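Local coordinates for penicillin-binding protein PbpB (Mycobacterium tuberculosis, PDB 6KGU) that builds cross-linked peptidoglycan for the mycobacterial cell wall from lipid intermediates and is a target of beta-lactam antibiotics such as aztreonam, at residues D370-S373 with G374-A378; M388-L391 with Q392-G395; Y457-G460 with T461-A465; A538-L541 with M542-N546. All coordinates share one frame; numbering follows the deposited sequence.

Contact 1: residues D370-S373 with G374-A378; sequences DQWS and GSTFA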
loop_
_atom_site.group_PDB
_atom_site.type_symbol
_atom_site.label_atom_id
_atom_site.label_comp_id
_atom_site.label_asym_id
_atom_site.label_seq_id
_atom_site.Cartn_x
_atom_site.Cartn_y
_atom_site.Cartn_z
ATOM N N ASP A 370 14.704 -14.019 17.896
ATOM C CA ASP A 370 15.005 -14.765 19.114
ATOM C C ASP A 370 13.782 -15.457 19.704
ATOM O O ASP A 370 13.943 -16.283 20.608
ATOM C CB ASP A 370 15.660 -13.862 20.167
ATOM C CG ASP A 370 14.847 -12.619 20.483
ATOM O OD1 ASP A 370 13.718 -12.471 19.965
ATOM O OD2 ASP A 370 15.351 -11.789 21.273
ATOM N N GLN A 371 12.582 -15.184 19.197
ATOM C CA GLN A 371 11.376 -15.858 19.659
ATOM C C GLN A 371 10.767 -16.780 18.610
ATOM O O GLN A 371 9.670 -17.296 18.823
ATOM C CB GLN A 371 10.351 -14.821 20.119
ATOM C CG GLN A 371 10.934 -13.859 21.147
ATOM C CD GLN A 371 10.032 -12.678 21.437
ATOM O OE1 GLN A 371 8.825 -12.721 21.181
ATOM N NE2 GLN A 371 10.618 -11.605 21.962
ATOM N N TRP A 372 11.455 -17.021 17.496
ATOM C CA TRP A 372 10.903 -17.885 16.457
ATOM C C TRP A 372 10.707 -19.310 16.972
ATOM O O TRP A 372 11.518 -19.832 17.741
ATOM C CB TRP A 372 11.821 -17.907 15.231
ATOM C CG TRP A 372 11.766 -16.658 14.379
ATOM C CD1 TRP A 372 11.149 -15.474 14.685
ATOM C CD2 TRP A 372 12.340 -16.481 13.074
ATOM N NE1 TRP A 372 11.317 -14.571 13.660
ATOM C CE2 TRP A 372 12.038 -15.168 12.658
ATOM C CE3 TRP A 372 13.074 -17.310 12.218
ATOM C CZ2 TRP A 372 12.458 -14.660 11.429
ATOM C CZ3 TRP A 372 13.484 -16.807 10.994
ATOM C CH2 TRP A 372 13.171 -15.496 10.608
ATOM N N SER A 373 9.620 -19.942 16.543
ATOM C CA SER A 373 9.460 -21.364 16.775
ATOM C C SER A 373 10.275 -22.138 15.741
ATOM O O SER A 373 10.959 -21.565 14.887
ATOM C CB SER A 373 7.990 -21.759 16.702
ATOM O OG SER A 373 7.618 -21.976 15.351
ATOM N N GLY A 374 10.198 -23.463 15.801
ATOM C CA GLY A 374 10.861 -24.242 14.771
ATOM C C GLY A 374 10.240 -24.098 13.399
ATOM O O GLY A 374 10.877 -24.470 12.410
ATOM N N SER A 375 9.026 -23.546 13.323
ATOM C CA SER A 375 8.251 -23.483 12.094
ATOM C C SER A 375 8.057 -22.065 11.554
ATOM O O SER A 375 7.473 -21.910 10.471
ATOM C CB SER A 375 6.881 -24.125 12.318
ATOM O OG SER A 375 6.089 -23.309 13.169
ATOM N N THR A 376 8.503 -21.034 12.280
ATOM C CA THR A 376 8.397 -19.654 11.806
ATOM C C THR A 376 9.022 -19.478 10.428
ATOM O O THR A 376 8.417 -18.876 9.530
ATOM C CB THR A 376 9.084 -18.700 12.783
ATOM O OG1 THR A 376 8.674 -19.007 14.115
ATOM C CG2 THR A 376 8.720 -17.258 12.445
ATOM N N PHE A 377 10.247 -19.985 10.253
ATOM C CA PHE A 377 10.969 -19.780 9.006
ATOM C C PHE A 377 10.308 -20.488 7.827
ATOM O O PHE A 377 10.539 -20.100 6.678
ATOM C CB PHE A 377 12.423 -20.240 9.155
ATOM C CG PHE A 377 13.332 -19.752 8.047
ATOM C CD1 PHE A 377 13.292 -18.428 7.631
ATOM C CD2 PHE A 377 14.230 -20.612 7.432
ATOM C CE1 PHE A 377 14.135 -17.973 6.630
ATOM C CE2 PHE A 377 15.078 -20.163 6.424
ATOM C CZ PHE A 377 15.034 -18.845 6.024
ATOM N N ALA A 378 9.499 -21.511 8.077
ATOM C CA ALA A 378 8.721 -22.116 7.009
ATOM C C ALA A 378 7.482 -21.306 6.643
ATOM O O ALA A 378 6.807 -21.648 5.668
ATOM C CB ALA A 378 8.290 -23.533 7.402
HETATM O O HOH W 1 11.820 -21.255 12.222
#

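Contact 2: residues M388-L391 with Q392-G395; sequences MTLL and QMTG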
loop_
_atom_site.group_PDB
_atom_site.type_symbol
_atom_site.label_atom_id
_atom_site.label_comp_id
_atom_site.label_asym_id
_atom_site.label_seq_id
_atom_site.Cartn_x
_atom_site.Cartn_y
_atom_site.Cartn_z
ATOM N N MET A 388 0.962 -6.800 8.253
ATOM C CA MET A 388 1.425 -5.496 7.812
ATOM C C MET A 388 0.220 -4.708 7.341
ATOM O O MET A 388 -0.801 -5.279 6.958
ATOM C CB MET A 388 2.437 -5.603 6.660
ATOM C CG MET A 388 1.828 -6.203 5.367
ATOM S SD MET A 388 3.044 -6.516 4.052
ATOM C CE MET A 388 4.083 -7.754 4.846
ATOM N N THR A 389 0.371 -3.390 7.330
ATOM C CA THR A 389 -0.620 -2.519 6.728
ATOM C C THR A 389 -0.427 -2.438 5.218
ATOM O O THR A 389 0.623 -2.789 4.669
ATOM C CB THR A 389 -0.546 -1.126 7.341
ATOM O OG1 THR A 389 0.706 -0.536 7.001
ATOM C CG2 THR A 389 -0.656 -1.215 8.870
ATOM N N LEU A 390 -1.476 -1.969 4.542
ATOM C CA LEU A 390 -1.377 -1.666 3.120
ATOM C C LEU A 390 -0.246 -0.686 2.838
ATOM O O LEU A 390 0.475 -0.826 1.840
ATOM C CB LEU A 390 -2.712 -1.099 2.610
ATOM C CG LEU A 390 -2.784 -0.965 1.082
ATOM C CD1 LEU A 390 -2.419 -2.285 0.438
ATOM C CD2 LEU A 390 -4.186 -0.510 0.609
ATOM N N LEU A 391 -0.081 0.326 3.697
ATOM C CA LEU A 391 0.975 1.311 3.461
ATOM C C LEU A 391 2.359 0.678 3.582
ATOM O O LEU A 391 3.251 0.953 2.768
ATOM C CB LEU A 391 0.833 2.487 4.438
ATOM C CG LEU A 391 1.886 3.581 4.286
ATOM C CD1 LEU A 391 1.823 4.233 2.895
ATOM C CD2 LEU A 391 1.726 4.635 5.392
ATOM N N GLN A 392 2.566 -0.142 4.624
ATOM C CA GLN A 392 3.820 -0.881 4.760
ATOM C C GLN A 392 4.079 -1.767 3.541
ATOM O O GLN A 392 5.196 -1.817 3.019
ATOM C CB GLN A 392 3.777 -1.750 6.020
ATOM C CG GLN A 392 3.940 -0.973 7.317
ATOM C CD GLN A 392 3.823 -1.867 8.524
ATOM O OE1 GLN A 392 3.030 -2.809 8.521
ATOM N NE2 GLN A 392 4.602 -1.574 9.574
ATOM N N MET A 393 3.063 -2.523 3.118
ATOM C CA MET A 393 3.208 -3.385 1.946
ATOM C C MET A 393 3.641 -2.575 0.736
ATOM O O MET A 393 4.624 -2.911 0.063
ATOM C CB MET A 393 1.878 -4.101 1.669
ATOM C CG MET A 393 1.900 -5.072 0.495
ATOM S SD MET A 393 0.230 -5.670 0.103
ATOM C CE MET A 393 -0.212 -4.580 -1.254
ATOM N N THR A 394 2.921 -1.486 0.460
ATOM C CA THR A 394 3.273 -0.612 -0.652
ATOM C C THR A 394 4.664 -0.009 -0.471
ATOM O O THR A 394 5.399 0.177 -1.445
ATOM C CB THR A 394 2.208 0.478 -0.789
ATOM O OG1 THR A 394 0.916 -0.142 -0.824
ATOM C CG2 THR A 394 2.397 1.263 -2.057
ATOM N N GLY A 395 5.043 0.301 0.771
ATOM C CA GLY A 395 6.357 0.878 1.010
ATOM C C GLY A 395 7.486 -0.087 0.697
ATOM O O GLY A 395 8.566 0.335 0.264
#

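Contact 3: residues Y457-G460 with T461-A465; sequences YQQG and TGPTA. With AZR (2-({[(1Z)-1-(2-amino-1,3-thiazol-4-yl)-2-oxo-2-{[(2S,3S)-1-oxo-3-(sulfoamino)butan-2-yl]amino}ethylidene]amino}oxy)-2-methylpropanoic acid), chain B.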
loop_
_atom_site.group_PDB
_atom_site.type_symbol
_atom_site.label_atom_id
_atom_site.label_comp_id
_atom_site.label_asym_id
_atom_site.label_seq_id
_atom_site.Cartn_x
_atom_site.Cartn_y
_atom_site.Cartn_z
ATOM N N TYR A 457 2.281 -22.180 -20.246
ATOM C CA TYR A 457 3.566 -22.534 -19.650
ATOM C C TYR A 457 4.293 -21.309 -19.098
ATOM O O TYR A 457 4.845 -21.362 -17.995
ATOM C CB TYR A 457 4.427 -23.284 -20.667
ATOM C CG TYR A 457 3.890 -24.668 -21.006
ATOM C CD1 TYR A 457 3.746 -25.642 -20.016
ATOM C CD2 TYR A 457 3.519 -25.000 -22.310
ATOM C CE1 TYR A 457 3.247 -26.905 -20.314
ATOM C CE2 TYR A 457 3.020 -26.268 -22.618
ATOM C CZ TYR A 457 2.887 -27.212 -21.615
ATOM O OH TYR A 457 2.394 -28.466 -21.901
ATOM N N GLN A 458 4.292 -20.192 -19.829
ATOM C CA GLN A 458 5.035 -19.012 -19.399
ATOM C C GLN A 458 4.120 -17.895 -18.906
ATOM O O GLN A 458 4.433 -16.713 -19.079
ATOM C CB GLN A 458 5.952 -18.485 -20.510
ATOM C CG GLN A 458 6.788 -19.530 -21.245
ATOM C CD GLN A 458 7.645 -20.373 -20.313
ATOM O OE1 GLN A 458 8.002 -19.947 -19.208
ATOM N NE2 GLN A 458 7.966 -21.579 -20.749
ATOM N N GLN A 459 2.996 -18.242 -18.282
ATOM C CA GLN A 459 2.067 -17.246 -17.764
ATOM C C GLN A 459 2.230 -17.097 -16.258
ATOM O O GLN A 459 2.346 -18.091 -15.543
ATOM C CB GLN A 459 0.626 -17.626 -18.083
ATOM C CG GLN A 459 -0.402 -16.570 -17.664
ATOM C CD GLN A 459 -1.666 -16.697 -18.468
ATOM O OE1 GLN A 459 -1.642 -16.529 -19.688
ATOM N NE2 GLN A 459 -2.768 -17.034 -17.805
ATOM N N GLY A 460 2.245 -15.847 -15.784
ATOM C CA GLY A 460 2.262 -15.561 -14.364
ATOM C C GLY A 460 0.875 -15.633 -13.744
ATOM O O GLY A 460 -0.120 -15.946 -14.394
ATOM N N THR A 461 0.822 -15.363 -12.438
ATOM C CA THR A 461 -0.440 -15.413 -11.708
ATOM C C THR A 461 -1.351 -14.218 -12.003
ATOM O O THR A 461 -2.551 -14.303 -11.726
ATOM C CB THR A 461 -0.179 -15.477 -10.202
ATOM O OG1 THR A 461 0.652 -14.364 -9.824
ATOM C CG2 THR A 461 0.504 -16.798 -9.793
ATOM N N GLY A 462 -0.825 -13.112 -12.542
ATOM C CA GLY A 462 -1.626 -11.914 -12.729
ATOM C C GLY A 462 -1.534 -11.265 -14.103
ATOM O O GLY A 462 -1.224 -10.077 -14.226
ATOM N N PRO A 463 -1.833 -12.020 -15.167
ATOM C CA PRO A 463 -1.700 -11.448 -16.516
ATOM C C PRO A 463 -2.644 -10.286 -16.787
ATOM O O PRO A 463 -2.290 -9.402 -17.579
ATOM C CB PRO A 463 -1.989 -12.648 -17.437
ATOM C CG PRO A 463 -2.872 -13.537 -16.611
ATOM C CD PRO A 463 -2.329 -13.409 -15.205
ATOM N N THR A 464 -3.823 -10.240 -16.150
ATOM C CA THR A 464 -4.676 -9.068 -16.357
ATOM C C THR A 464 -4.068 -7.791 -15.770
ATOM O O THR A 464 -4.526 -6.694 -16.110
ATOM C CB THR A 464 -6.099 -9.286 -15.795
ATOM O OG1 THR A 464 -6.074 -9.373 -14.364
ATOM C CG2 THR A 464 -6.721 -10.565 -16.348
ATOM N N ALA A 465 -3.037 -7.886 -14.929
ATOM C CA ALA A 465 -2.402 -6.660 -14.444
ATOM C C ALA A 465 -1.491 -6.008 -15.480
ATOM O O ALA A 465 -1.189 -4.818 -15.349
ATOM C CB ALA A 465 -1.589 -6.931 -13.177
HETATM C C7 AZR B . -1.041 -19.333 -4.016
HETATM S S8 AZR B . -0.412 -17.102 4.138
HETATM O O9 AZR B . -0.323 -15.573 -1.674
HETATM O O10 AZR B . 0.042 -20.016 -0.145
HETATM O O11 AZR B . -3.084 -20.273 -0.432
HETATM N N12 AZR B . -0.068 -17.094 -4.431
HETATM N N13 AZR B . -0.993 -18.174 -1.001
HETATM N N14 AZR B . -2.975 -19.684 0.863
HETATM N N15 AZR B . -2.563 -18.216 3.225
HETATM N N16 AZR B . -2.842 -17.135 5.295
HETATM S S17 AZR B . -0.841 -16.190 -5.495
HETATM C C18 AZR B . -0.797 -17.938 -3.468
HETATM C C19 AZR B . -0.075 -17.934 -2.110
HETATM C C20 AZR B . 0.431 -16.482 -1.916
HETATM C C21 AZR B . -0.824 -19.144 -0.082
HETATM C C22 AZR B . -1.834 -19.124 1.011
HETATM C C23 AZR B . -4.344 -20.858 -0.672
HETATM C C24 AZR B . -1.557 -18.418 2.288
HETATM C C25 AZR B . -0.343 -17.899 2.608
HETATM C C26 AZR B . -2.104 -17.527 4.248
HETATM C C27 AZR B . -5.330 -19.710 -0.784
HETATM C C28 AZR B . -4.307 -21.680 -1.949
HETATM C C29 AZR B . -4.683 -21.756 0.516
HETATM O O30 AZR B . -3.855 -22.168 1.300
HETATM O O31 AZR B . -5.940 -22.067 0.570
HETATM O O32 AZR B . -1.401 -17.043 -6.479
HETATM O O33 AZR B . 0.257 -15.377 -6.243
HETATM O O34 AZR B . -1.635 -15.257 -4.784
#

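Contact 4: residues A538-L541 with M542-N546; sequences AGWL and MQREN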
loop_
_atom_site.group_PDB
_atom_site.type_symbol
_atom_site.label_atom_id
_atom_site.label_comp_id
_atom_site.label_asym_id
_atom_site.label_seq_id
_atom_site.Cartn_x
_atom_site.Cartn_y
_atom_site.Cartn_z
ATOM N N ALA A 538 -2.894 1.720 -12.988
ATOM C CA ALA A 538 -1.567 1.941 -13.551
ATOM C C ALA A 538 -1.663 2.374 -15.010
ATOM O O ALA A 538 -0.891 3.226 -15.458
ATOM C CB ALA A 538 -0.712 0.678 -13.417
ATOM N N GLY A 539 -2.605 1.794 -15.757
ATOM C CA GLY A 539 -2.787 2.192 -17.144
ATOM C C GLY A 539 -3.245 3.630 -17.273
ATOM O O GLY A 539 -2.782 4.365 -18.146
ATOM N N TRP A 540 -4.154 4.053 -16.398
ATOM C CA TRP A 540 -4.629 5.431 -16.423
ATOM C C TRP A 540 -3.521 6.408 -16.032
ATOM O O TRP A 540 -3.438 7.517 -16.579
ATOM C CB TRP A 540 -5.839 5.579 -15.496
ATOM C CG TRP A 540 -6.377 6.975 -15.411
ATOM C CD1 TRP A 540 -7.202 7.601 -16.315
ATOM C CD2 TRP A 540 -6.164 7.913 -14.353
ATOM N NE1 TRP A 540 -7.498 8.868 -15.881
ATOM C CE2 TRP A 540 -6.869 9.088 -14.685
ATOM C CE3 TRP A 540 -5.432 7.880 -13.159
ATOM C CZ2 TRP A 540 -6.862 10.211 -13.874
ATOM C CZ3 TRP A 540 -5.437 9.001 -12.346
ATOM C CH2 TRP A 540 -6.142 10.147 -12.708
ATOM N N LEU A 541 -2.665 6.021 -15.082
ATOM C CA LEU A 541 -1.557 6.896 -14.719
ATOM C C LEU A 541 -0.584 7.060 -15.879
ATOM O O LEU A 541 -0.002 8.137 -16.048
ATOM C CB LEU A 541 -0.824 6.353 -13.485
ATOM C CG LEU A 541 -1.571 6.425 -12.139
ATOM C CD1 LEU A 541 -0.878 5.594 -11.059
ATOM C CD2 LEU A 541 -1.706 7.877 -11.685
ATOM N N MET A 542 -0.391 6.010 -16.683
ATOM C CA MET A 542 0.511 6.138 -17.822
ATOM C C MET A 542 -0.088 7.051 -18.880
ATOM O O MET A 542 0.587 7.949 -19.393
ATOM C CB MET A 542 0.832 4.763 -18.410
ATOM C CG MET A 542 1.520 3.818 -17.439
ATOM S SD MET A 542 3.159 4.338 -16.938
ATOM C CE MET A 542 2.886 5.345 -15.494
ATOM N N GLN A 543 -1.371 6.859 -19.194
ATOM C CA GLN A 543 -1.997 7.641 -20.256
ATOM C C GLN A 543 -2.055 9.116 -19.885
ATOM O O GLN A 543 -1.708 9.987 -20.691
ATOM C CB GLN A 543 -3.395 7.096 -20.561
ATOM C CG GLN A 543 -3.365 5.620 -21.020
ATOM C CD GLN A 543 -4.756 4.979 -21.115
ATOM O OE1 GLN A 543 -5.761 5.616 -20.822
ATOM N NE2 GLN A 543 -4.807 3.721 -21.530
ATOM N N ARG A 544 -2.468 9.413 -18.655
ATOM C CA ARG A 544 -2.701 10.803 -18.295
ATOM C C ARG A 544 -1.418 11.623 -18.306
ATOM O O ARG A 544 -1.483 12.846 -18.475
ATOM C CB ARG A 544 -3.375 10.887 -16.929
ATOM C CG ARG A 544 -2.416 10.792 -15.778
ATOM C CD ARG A 544 -3.117 10.775 -14.423
ATOM N NE ARG A 544 -3.548 12.091 -13.964
ATOM C CZ ARG A 544 -2.796 12.926 -13.250
ATOM N NH1 ARG A 544 -1.546 12.608 -12.923
ATOM N NH2 ARG A 544 -3.294 14.091 -12.872
ATOM N N GLU A 545 -0.259 10.987 -18.143
ATOM C CA GLU A 545 1.019 11.670 -18.281
ATOM C C GLU A 545 1.685 11.410 -19.629
ATOM O O GLU A 545 2.845 11.786 -19.815
ATOM C CB GLU A 545 1.960 11.267 -17.149
ATOM C CG GLU A 545 1.749 12.082 -15.887
ATOM C CD GLU A 545 2.993 12.172 -15.039
ATOM O OE1 GLU A 545 3.739 11.166 -14.948
ATOM O OE2 GLU A 545 3.232 13.257 -14.467
ATOM N N ASN A 546 0.983 10.766 -20.559
ATOM C CA ASN A 546 1.522 10.446 -21.881
ATOM C C ASN A 546 2.929 9.860 -21.781
ATOM O O ASN A 546 3.886 10.344 -22.391
ATOM C CB ASN A 546 1.494 11.677 -22.780
ATOM C CG ASN A 546 0.182 12.419 -22.687
ATOM O OD1 ASN A 546 -0.788 12.061 -23.352
ATOM N ND2 ASN A 546 0.137 13.449 -21.845
HETATM O O HOH W 2 -0.079 10.142 -13.940
#

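Contact 1: residues D370-S373 with G374-A378
Three donors converge on one hydroxyl oxygen, S373 OG, and pull the chain into a tight turn. The backbone N of S375 meets S373 OG at 2.9 Å along a nearly straight N-H line. The hydroxyl S375 OG gives its proton to S373 OG at 3.0 Å, and T376 N adds a weak, bent third bond. S373 can collect these donors because its OG is turned in between its own N and carbonyl carbon (chi1 84°), facing the residues that follow. T376 answers in the other direction: its OG1 accepts a bent bond from S373 N at 2.8 Å, the reverse of the weak bond from T376 N to S373 OG. A serine oxygen taking the N-H two residues on is an ST turn, here in the loop between helix 338-347 and helix 390-401 of the transpeptidase domain. A water spans the turn as well, donating to S373 O and accepting from F377 N, each at 2.8 Å. Beside these polar bonds the contact turns apolar. With OG1 committed to S373 N, the methyl T376 CG2 is left over the indole, 3.6 Å from the centroid of the five-membered ring of W372 and 8° off its normal, a CH-pi contact. F377 reaches the far end of the indole, CD1 lying 3.7 Å from W372 CZ3; the two ring planes are only 19° apart but slid so far that they barely overlap. P338 touches both aromatic side chains, and F377 also rests on M299 of strand 296-299, while the indole nitrogen W372 NE1 is hydrogen-bonded to P367 O.

Contact 2: residues M388-L391 with Q392-G395
T389 and Q392 form a capping box, the reciprocal lock that starts helix 390-401 in the interior of the transpeptidase domain. In one direction the N-cap hydroxyl T389 OG1 accepts from Q392 N at 3.0 Å. In the other, T389 N donates to the side-chain oxygen Q392 OE1, also at 3.0 Å, arriving tilted 22° from the amide plane. Q392 sets this up by turning CG to the side of its own N (chi1 -75°) and running extended from there, which draws its CG past T389 OG1 at 3.3 Å. Its other amide atom, NE2, donates to Q352 O and A363 O, so bonds on both ends fix the rotation of the carboxamide. Q392 N, a first-turn N-H with no helix carbonyl before it, is thereby satisfied by T389 OG1. Against these directional bonds stands an apolar flank, equally shut off from solvent, with only undirected van der Waals contacts. M388 SD lies against the CA-CB-CG start of M393, 3.6 Å from CB, and M393, bent at chi3, brings CE to 3.6 Å from L390 CD1. This flank meets the antiparallel sheet, with L390 and T394 on strand 220-227 and M393 on strand 493-502; the side chain of M393 is about 10 Å from that of S269, by similarity the acyl-ester serine. One carbonyl further along takes two donors from one residue: L390 O accepts T394 N at 2.9 Å and T394 OG1 at 2.8 Å, from opposite faces of its carbonyl plane.

Contact 3: residues Y457-G460 with T461-A465
Q459 brings its carboxamide against the CG corner of the P463 ring, the two side chains meeting at about a right angle. From CB the chain leaves with CG anti to the backbone N (chi1 -176°) and continues extended, which carries the amide toward P463. CB itself serves only as the stem; CG comes to 4.1 Å from P463 CG, CD passes slightly nearer, and the amide nitrogen NE2 ends 3.7 Å from P463 CG, a van der Waals contact. The second amide atom, OE1, accepts from D453 N, which holds the group in position, and the backbone Q459 O is hydrogen-bonded to K323 NZ. Next along the loop, G460 O lies 3.5 Å from P463 CD where the chain bends into the short 3-10 turn 463-465. Between these residues T461 points the other way, into the aztreonam pocket. Its CG2 touches sulfonate oxygens O32 and O33 of the ligand, each at 3.8 Å, and its OG1 stays 3.7 Å from AZR O33 while being hydrogen-bonded to T476 OG1. T476, beside K475 in what looks like the KTG motif of penicillin-binding enzymes, is itself hydrogen-bonded to the ligand. T461 thus lines the pocket through van der Waals contact with the sulfonate and, through its hydrogen bond to T476 OG1, probably also helps orient the hydroxyl that binds the drug.

Contact 4: residues A538-L541 with M542-N546
W540 and R544 come together through two different first torsions. W540 sends CG anti to its N (chi1 178°), swinging the indole along the helix surface, whereas R544 places CG between its N and carbonyl carbon (chi1 83°) and, with an extended chi2, brings CD over the indole; the bend at chi3 then turns NE toward the rim at CH2. R544 CD settles over one face, 3.6 Å from the centroid of the six-membered ring of W540, as a CH-pi contact. R544 NE follows at 3.5 Å from W540 CH2, with the guanidinium tilted 35° to the indole. The same indole stacks with Y204 of helix 199-216, and I201 of that helix touches R544, so the pair helps join two helices. The guanidinium has further company: a water lies in its plane at the edge, 3.0 Å from R544 NH1, and donates to L541 O at 2.9 Å; D200 forms only a long, weak ion pair with R544 NH2. These residues occupy the last turns of helix 531-544, whose regular bonds include R544 N to W540 O at 3.0 Å. A Schellman motif then ends it: N546, with positive phi, returns its N to Q543 O at 2.8 Å, and the following residue closes the wider bond to M542 O. Facing inward, L541 and M542 pack on Y509 of strand 509-516. M542 curls back through two bends, its CG lying 3.2 Å from A538 O and its CE 4.3 Å from L541 CB.

How the contacts relate
Along the chain the four contacts follow one another in series, none enclosing another. Contacts 1 to 3 lie within the transpeptidase domain, and contact 4 sits on helix 531-544 near its C-terminal end. Contact 2, only about 4 Å from the centre of the chain, occupies the middle: the centres of contacts 1, 3 and 4 each lie about 23 Å from its own. Contacts 1 and 4 fall on opposite sides of the chain's centre, about 43 Å apart between centres. Contacts 2 and 4 share the antiparallel six-stranded sheet, through helices 390-401 and 531-544. Contact 3 approaches contact 4 to about 6 Å between nearest atoms and alone lines the drug pocket; contacts 1 and 4 are structural packing away from it.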